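Local atomic coordinates of Tat-secreted protein Rv2525c (Mycobacterium tuberculosis, PDB entry 4PMQ), a protein that may act as a peptidoglycan hydrolase with glycosidase activity and, in vitro, cleaves p-nitrophenyl esters with a preference for the butyrate. Residues D9-V14 with L43-Q48; Y31-R36 with S64-G69. All coordinates share one frame; numbering follows the deposited sequence.

Interaction 1. Residues D9-V14 with L43-Q48; sequences DYAAGV and LGKPIQ
The backbones of Ala11-Gly13 and Leu43-Gly44 come together without strand pairing, Gly13 CA lying 4.2 Å from Gly44 CA, and a single hydrogen bond joins them, from Gly44 N to Ala11 O at 2.8 Å. It is a bent bond, 144° at the hydrogen, and the N-H comes down on the carbonyl from above its plane. With no side chain on Gly44, its CA comes to 3.5 Å from Gly13 O, close to the carbonyls of Ala11 and Gly13. Gly13 O is buried here and finds no hydrogen-bond partner in the model.

The side chains work round the edges. Leu43 touches with its root, CB resting 3.7 Å from Ala12 O and against Gly13 CA. Val14 adds a contact of its own: CG2 lies beside its own backbone N, with CG1 anti to that N (chi1 176°), and this places CG2 3.6 Å from Leu43 O. Closer to a bound tartrate, the methyl of Ala11 meets the fully extended Lys45 chain near its end, CB to CE 4.3 Å. The ammonium goes on to Gln67 O and to the tartrate, probably from the crystallisation liquor, which suggests that this edge of the contact borders a pocket.

Both segments are loops that follow parallel strands, 6-9 and 27-31, in the TIM-barrel-like sheet, and each leads into a helix, 17-22 and 49-57. Tyr10 packs on Ala28 and Arg30 of strand 27-31 and on Val190 and Val192 of strand 190-197; Ile47 touches Ala52 of helix 49-57, and Gly44 O takes a hydrogen bond from Arg30.

Interaction 2. Residues Y31-R36 with S64-G69; sequences YVSDRR and SCYQYG
Val32 N donates to Cys65 O in a nearly straight hydrogen bond of 2.9 Å (168° at the hydrogen). Tyr31 pairs with Cys65 in a parallel bridge and puts its ring on the same face of the sheet as the sulfur. With chi1 at 66°, Cys65 SG sits between its own backbone N and carbonyl carbon and reaches over one face of the Tyr31 ring, 4.1 Å from the centroid. Val32 fills in behind, CG1 against the Ser64 side chain and CG2 against the Cys65 carbonyl. Beyond the bridge Ser33 takes over: its OG accepts from Gln67 N at 2.8 Å while lying over a face of the Tyr66 ring, and CB makes a CH-pi contact with that ring. Val32 O, buried beside Tyr66, has no partner in the model.

Strands 27-31 and 61-66 are neighbours in the parallel, TIM-barrel-like sheet, and here their C-terminal ends pass into loops, where substrate pockets of such barrels lie. Tyr31 OH and Arg36 NH2 both bind tartrate, and Tyr31 OH and Gln67 OE1 a glycerol, both probably from the crystallisation liquor. Gln67 NE2 donates to Asp110 and to Gly69 O.

Farther along, two waters share the space between the backbones with the Tyr68 ring, which Asp34 O and CB touch. One water accepts the N-H of Arg36 and donates to Asp34 O and Tyr68 O; another ties Asp34 N and OD2 to Tyr66 OH, which also bonds His86, while Asp34 forms a salt bridge with Arg89. Arg36 also packs on the Tyr68 ring, its CB over one face in a CH-pi contact, 4.0 Å from the centroid. Its side chain runs extended from CG to NE, and NH1 donates to Tyr68 O at 2.9 Å in the guanidinium plane.

How the interactions relate
From the N terminus, the chain leaves strand 6-9 into 9-14, forms helix 17-22 and strand 27-31, and enters 31-36. The long loop then returns at 43-48, where interaction 1 closes on 9-14; after helix 49-57, strand 61-66 brings 64-69 back to 31-36 and closes interaction 2. The two closures therefore cross, since the segments alternate. Their centres are 9 Å apart and they touch directly: Ile47 N probably bonds Tyr31 O, Tyr10 O packs against the Tyr31 ring, and Pro46 packs on Ser33. Together they tie the C-terminal ends of three successive parallel strands to the 31-48 loop, beside the tartrate site.

Interaction 1. Residues D9-V14 with L43-Q48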
loop_
_atom_site.group_PDB
_atom_site.type_symbol
_atom_site.label_atom_id
_atom_site.label_comp_id
_atom_site.label_asym_id
_atom_site.label_seq_id
_atom_site.Cartn_x
_atom_site.Cartn_y
_atom_site.Cartn_z
ATOM N N ASP A 9 -6.764 -2.397 -5.834
ATOM C CA ASP A 9 -6.178 -1.092 -5.531
ATOM C C ASP A 9 -6.398 -0.180 -6.745
ATOM O O ASP A 9 -6.443 -0.657 -7.880
ATOM C CB ASP A 9 -4.712 -1.168 -5.089
ATOM C CG ASP A 9 -3.745 -1.458 -6.215
ATOM O OD1 ASP A 9 -3.445 -0.521 -6.990
ATOM O OD2 ASP A 9 -3.291 -2.611 -6.316
ATOM N N TYR A 10 -6.590 1.121 -6.502
ATOM C CA TYR A 10 -6.927 2.066 -7.575
ATOM C C TYR A 10 -6.717 3.473 -7.107
ATOM O O TYR A 10 -6.978 3.764 -5.936
ATOM C CB TYR A 10 -8.397 1.892 -8.015
ATOM C CG TYR A 10 -9.353 1.581 -6.880
ATOM C CD1 TYR A 10 -9.520 0.276 -6.422
ATOM C CD2 TYR A 10 -10.109 2.590 -6.278
ATOM C CE1 TYR A 10 -10.398 -0.022 -5.385
ATOM C CE2 TYR A 10 -11.019 2.298 -5.252
ATOM C CZ TYR A 10 -11.142 0.989 -4.802
ATOM O OH TYR A 10 -11.996 0.639 -3.795
ATOM N N ALA A 11 -6.276 4.341 -8.020
ATOM C CA ALA A 11 -6.025 5.750 -7.706
ATOM C C ALA A 11 -6.964 6.703 -8.437
ATOM O O ALA A 11 -7.102 7.851 -7.986
ATOM C CB ALA A 11 -4.586 6.102 -8.081
ATOM N N ALA A 12 -7.558 6.286 -9.582
ATOM C CA ALA A 12 -8.294 7.208 -10.451
ATOM C C ALA A 12 -9.663 7.648 -9.946
ATOM O O ALA A 12 -10.201 8.622 -10.458
ATOM C CB ALA A 12 -8.444 6.634 -11.855
ATOM N N GLY A 13 -10.216 6.964 -8.955
ATOM C CA GLY A 13 -11.544 7.319 -8.477
ATOM C C GLY A 13 -11.988 6.481 -7.302
ATOM O O GLY A 13 -11.246 5.622 -6.813
ATOM N N VAL A 14 -13.184 6.784 -6.806
ATOM C CA VAL A 14 -13.770 6.078 -5.671
ATOM C C VAL A 14 -14.811 5.128 -6.223
ATOM O O VAL A 14 -15.671 5.555 -6.984
ATOM C CB VAL A 14 -14.376 7.065 -4.635
ATOM C CG1 VAL A 14 -15.079 6.319 -3.508
ATOM C CG2 VAL A 14 -13.296 7.998 -4.076
ATOM N N LEU A 43 -8.600 10.913 -7.957
ATOM C CA LEU A 43 -9.758 11.059 -7.073
ATOM C C LEU A 43 -9.834 9.939 -6.046
ATOM O O LEU A 43 -10.536 10.084 -5.046
ATOM C CB LEU A 43 -11.049 11.134 -7.907
ATOM C CG LEU A 43 -11.134 12.379 -8.841
ATOM C CD1 LEU A 43 -12.429 12.370 -9.675
ATOM C CD2 LEU A 43 -11.003 13.683 -8.064
ATOM N N GLY A 44 -9.042 8.880 -6.241
ATOM C CA GLY A 44 -8.952 7.798 -5.262
ATOM C C GLY A 44 -7.994 8.101 -4.123
ATOM O O GLY A 44 -7.776 7.246 -3.261
ATOM N N LYS A 45 -7.400 9.310 -4.103
ATOM C CA LYS A 45 -6.468 9.685 -3.025
ATOM C C LYS A 45 -6.943 10.941 -2.290
ATOM O O LYS A 45 -7.117 11.958 -2.933
ATOM C CB LYS A 45 -5.070 9.989 -3.603
ATOM C CG LYS A 45 -4.353 8.862 -4.317
ATOM C CD LYS A 45 -2.879 9.267 -4.543
ATOM C CE LYS A 45 -2.107 8.178 -5.229
ATOM N NZ LYS A 45 -0.682 8.598 -5.395
ATOM N N PRO A 46 -7.065 10.958 -0.965
ATOM C CA PRO A 46 -6.980 9.837 -0.029
ATOM C C PRO A 46 -8.355 9.218 0.187
ATOM O O PRO A 46 -9.373 9.854 -0.134
ATOM C CB PRO A 46 -6.517 10.526 1.266
ATOM C CG PRO A 46 -7.078 11.929 1.196
ATOM C CD PRO A 46 -7.458 12.203 -0.265
ATOM N N ILE A 47 -8.402 8.019 0.752
ATOM C CA ILE A 47 -9.673 7.420 1.145
ATOM C C ILE A 47 -10.322 8.342 2.182
ATOM O O ILE A 47 -9.617 8.813 3.081
ATOM C CB ILE A 47 -9.490 5.975 1.690
ATOM C CG1 ILE A 47 -10.837 5.401 2.190
ATOM C CG2 ILE A 47 -8.373 5.882 2.763
ATOM C CD1 ILE A 47 -10.863 3.847 2.571
ATOM N N GLN A 48 -11.646 8.607 2.050
ATOM C CA GLN A 48 -12.372 9.432 3.009
ATOM C C GLN A 48 -13.178 8.536 3.960
ATOM O O GLN A 48 -13.514 7.381 3.617
ATOM C CB GLN A 48 -13.314 10.428 2.288
ATOM C CG GLN A 48 -12.649 11.335 1.238
ATOM C CD GLN A 48 -11.699 12.350 1.838
ATOM O OE1 GLN A 48 -11.939 12.928 2.908
ATOM N NE2 GLN A 48 -10.624 12.643 1.127
#

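Interaction 2. Residues Y31-R36 with S64-G69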
loop_
_atom_site.group_PDB
_atom_site.type_symbol
_atom_site.label_atom_id
_atom_site.label_comp_id
_atom_site.label_asym_id
_atom_site.label_seq_id
_atom_site.Cartn_x
_atom_site.Cartn_y
_atom_site.Cartn_z
ATOM N N TYR A 31 -5.457 4.364 -0.596
ATOM C CA TYR A 31 -4.446 5.353 -0.311
ATOM C C TYR A 31 -4.766 6.262 0.844
ATOM O O TYR A 31 -5.794 6.958 0.841
ATOM C CB TYR A 31 -4.239 6.237 -1.546
ATOM C CG TYR A 31 -3.632 5.486 -2.696
ATOM C CD1 TYR A 31 -2.269 5.193 -2.718
ATOM C CD2 TYR A 31 -4.419 5.041 -3.757
ATOM C CE1 TYR A 31 -1.691 4.520 -3.784
ATOM C CE2 TYR A 31 -3.851 4.352 -4.832
ATOM C CZ TYR A 31 -2.483 4.103 -4.840
ATOM O OH TYR A 31 -1.888 3.437 -5.886
ATOM N N VAL A 32 -3.801 6.358 1.759
ATOM C CA VAL A 32 -3.864 7.329 2.848
ATOM C C VAL A 32 -2.813 8.421 2.518
ATOM O O VAL A 32 -1.972 8.782 3.336
ATOM C CB VAL A 32 -3.704 6.688 4.251
ATOM C CG1 VAL A 32 -4.929 5.831 4.583
ATOM C CG2 VAL A 32 -2.409 5.861 4.375
ATOM N N SER A 33 -2.896 8.943 1.282
ATOM C CA SER A 33 -1.971 9.944 0.735
ATOM C C SER A 33 -2.677 11.073 0.024
ATOM O O SER A 33 -3.784 10.913 -0.484
ATOM C CB SER A 33 -1.050 9.290 -0.287
ATOM O OG SER A 33 -0.372 8.192 0.267
ATOM N N ASP A 34 -2.001 12.218 -0.054
ATOM C CA ASP A 34 -2.481 13.376 -0.793
ATOM C C ASP A 34 -2.242 13.161 -2.276
ATOM O O ASP A 34 -1.480 12.268 -2.668
ATOM C CB ASP A 34 -1.739 14.637 -0.327
ATOM C CG ASP A 34 -2.052 15.019 1.114
ATOM O OD1 ASP A 34 -3.245 15.219 1.434
ATOM O OD2 ASP A 34 -1.110 15.106 1.915
ATOM N N ARG A 35 -2.801 14.059 -3.088
ATOM C CA ARG A 35 -2.567 14.065 -4.533
ATOM C C ARG A 35 -1.387 14.998 -4.826
ATOM O O ARG A 35 -1.454 16.202 -4.521
ATOM C CB ARG A 35 -3.839 14.552 -5.257
ATOM C CG ARG A 35 -5.076 13.698 -4.962
ATOM C CD ARG A 35 -6.371 14.215 -5.581
ATOM N NE ARG A 35 -6.742 15.559 -5.128
ATOM C CZ ARG A 35 -7.436 15.813 -4.019
ATOM N NH1 ARG A 35 -7.803 14.820 -3.210
ATOM N NH2 ARG A 35 -7.755 17.061 -3.703
ATOM N N ARG A 36 -0.318 14.471 -5.434
ATOM C CA ARG A 36 0.841 15.307 -5.752
ATOM C C ARG A 36 0.486 16.326 -6.867
ATOM O O ARG A 36 -0.549 16.152 -7.541
ATOM C CB ARG A 36 2.029 14.408 -6.191
ATOM C CG ARG A 36 1.753 13.544 -7.431
ATOM C CD ARG A 36 3.007 12.869 -7.941
ATOM N NE ARG A 36 2.717 11.955 -9.041
ATOM C CZ ARG A 36 2.398 10.671 -8.893
ATOM N NH1 ARG A 36 2.318 10.129 -7.672
ATOM N NH2 ARG A 36 2.154 9.918 -9.956
ATOM N N SER A 64 -4.622 -0.130 4.271
ATOM C CA SER A 64 -4.084 1.193 3.931
ATOM C C SER A 64 -2.711 1.125 3.262
ATOM O O SER A 64 -1.847 0.360 3.692
ATOM C CB SER A 64 -3.946 2.054 5.181
ATOM O OG SER A 64 -5.198 2.370 5.761
ATOM N N CYS A 65 -2.497 1.978 2.241
ATOM C CA CYS A 65 -1.185 2.084 1.630
ATOM C C CYS A 65 -0.874 3.546 1.395
ATOM O O CYS A 65 -1.778 4.385 1.361
ATOM C CB CYS A 65 -1.095 1.280 0.338
ATOM S SG CYS A 65 -2.146 1.911 -0.986
ATOM N N TYR A 66 0.388 3.847 1.269
ATOM C CA TYR A 66 0.807 5.231 1.105
ATOM C C TYR A 66 1.683 5.385 -0.101
ATOM O O TYR A 66 2.711 4.721 -0.175
ATOM C CB TYR A 66 1.592 5.693 2.354
ATOM C CG TYR A 66 1.938 7.164 2.320
ATOM C CD1 TYR A 66 3.043 7.629 1.597
ATOM C CD2 TYR A 66 1.153 8.099 2.991
ATOM C CE1 TYR A 66 3.335 8.990 1.515
ATOM C CE2 TYR A 66 1.426 9.469 2.907
ATOM C CZ TYR A 66 2.516 9.906 2.164
ATOM O OH TYR A 66 2.823 11.239 2.111
ATOM N N GLN A 67 1.344 6.314 -0.982
ATOM C CA GLN A 67 2.219 6.701 -2.095
ATOM C C GLN A 67 1.870 8.107 -2.474
ATOM O O GLN A 67 0.749 8.360 -2.917
ATOM C CB GLN A 67 2.124 5.776 -3.311
ATOM C CG GLN A 67 3.203 6.162 -4.348
ATOM C CD GLN A 67 3.334 5.273 -5.543
ATOM O OE1 GLN A 67 2.843 4.147 -5.578
ATOM N NE2 GLN A 67 4.075 5.757 -6.531
ATOM N N TYR A 68 2.819 9.011 -2.301
ATOM C CA TYR A 68 2.583 10.400 -2.661
ATOM C C TYR A 68 3.268 10.704 -3.997
ATOM O O TYR A 68 2.585 11.035 -4.961
ATOM C CB TYR A 68 3.044 11.362 -1.552
ATOM C CG TYR A 68 2.930 12.820 -1.959
ATOM C CD1 TYR A 68 1.701 13.480 -1.940
ATOM C CD2 TYR A 68 4.055 13.550 -2.336
ATOM C CE1 TYR A 68 1.592 14.827 -2.323
ATOM C CE2 TYR A 68 3.957 14.888 -2.728
ATOM C CZ TYR A 68 2.732 15.532 -2.687
ATOM O OH TYR A 68 2.673 16.863 -3.067
ATOM N N GLY A 69 4.607 10.633 -4.027
ATOM C CA GLY A 69 5.388 10.890 -5.231
ATOM C C GLY A 69 5.609 9.657 -6.089
ATOM O O GLY A 69 5.107 8.568 -5.783
HETATM O O HOH W 1 -0.102 11.496 -5.063
HETATM O O HOH W 2 0.480 12.581 1.360
#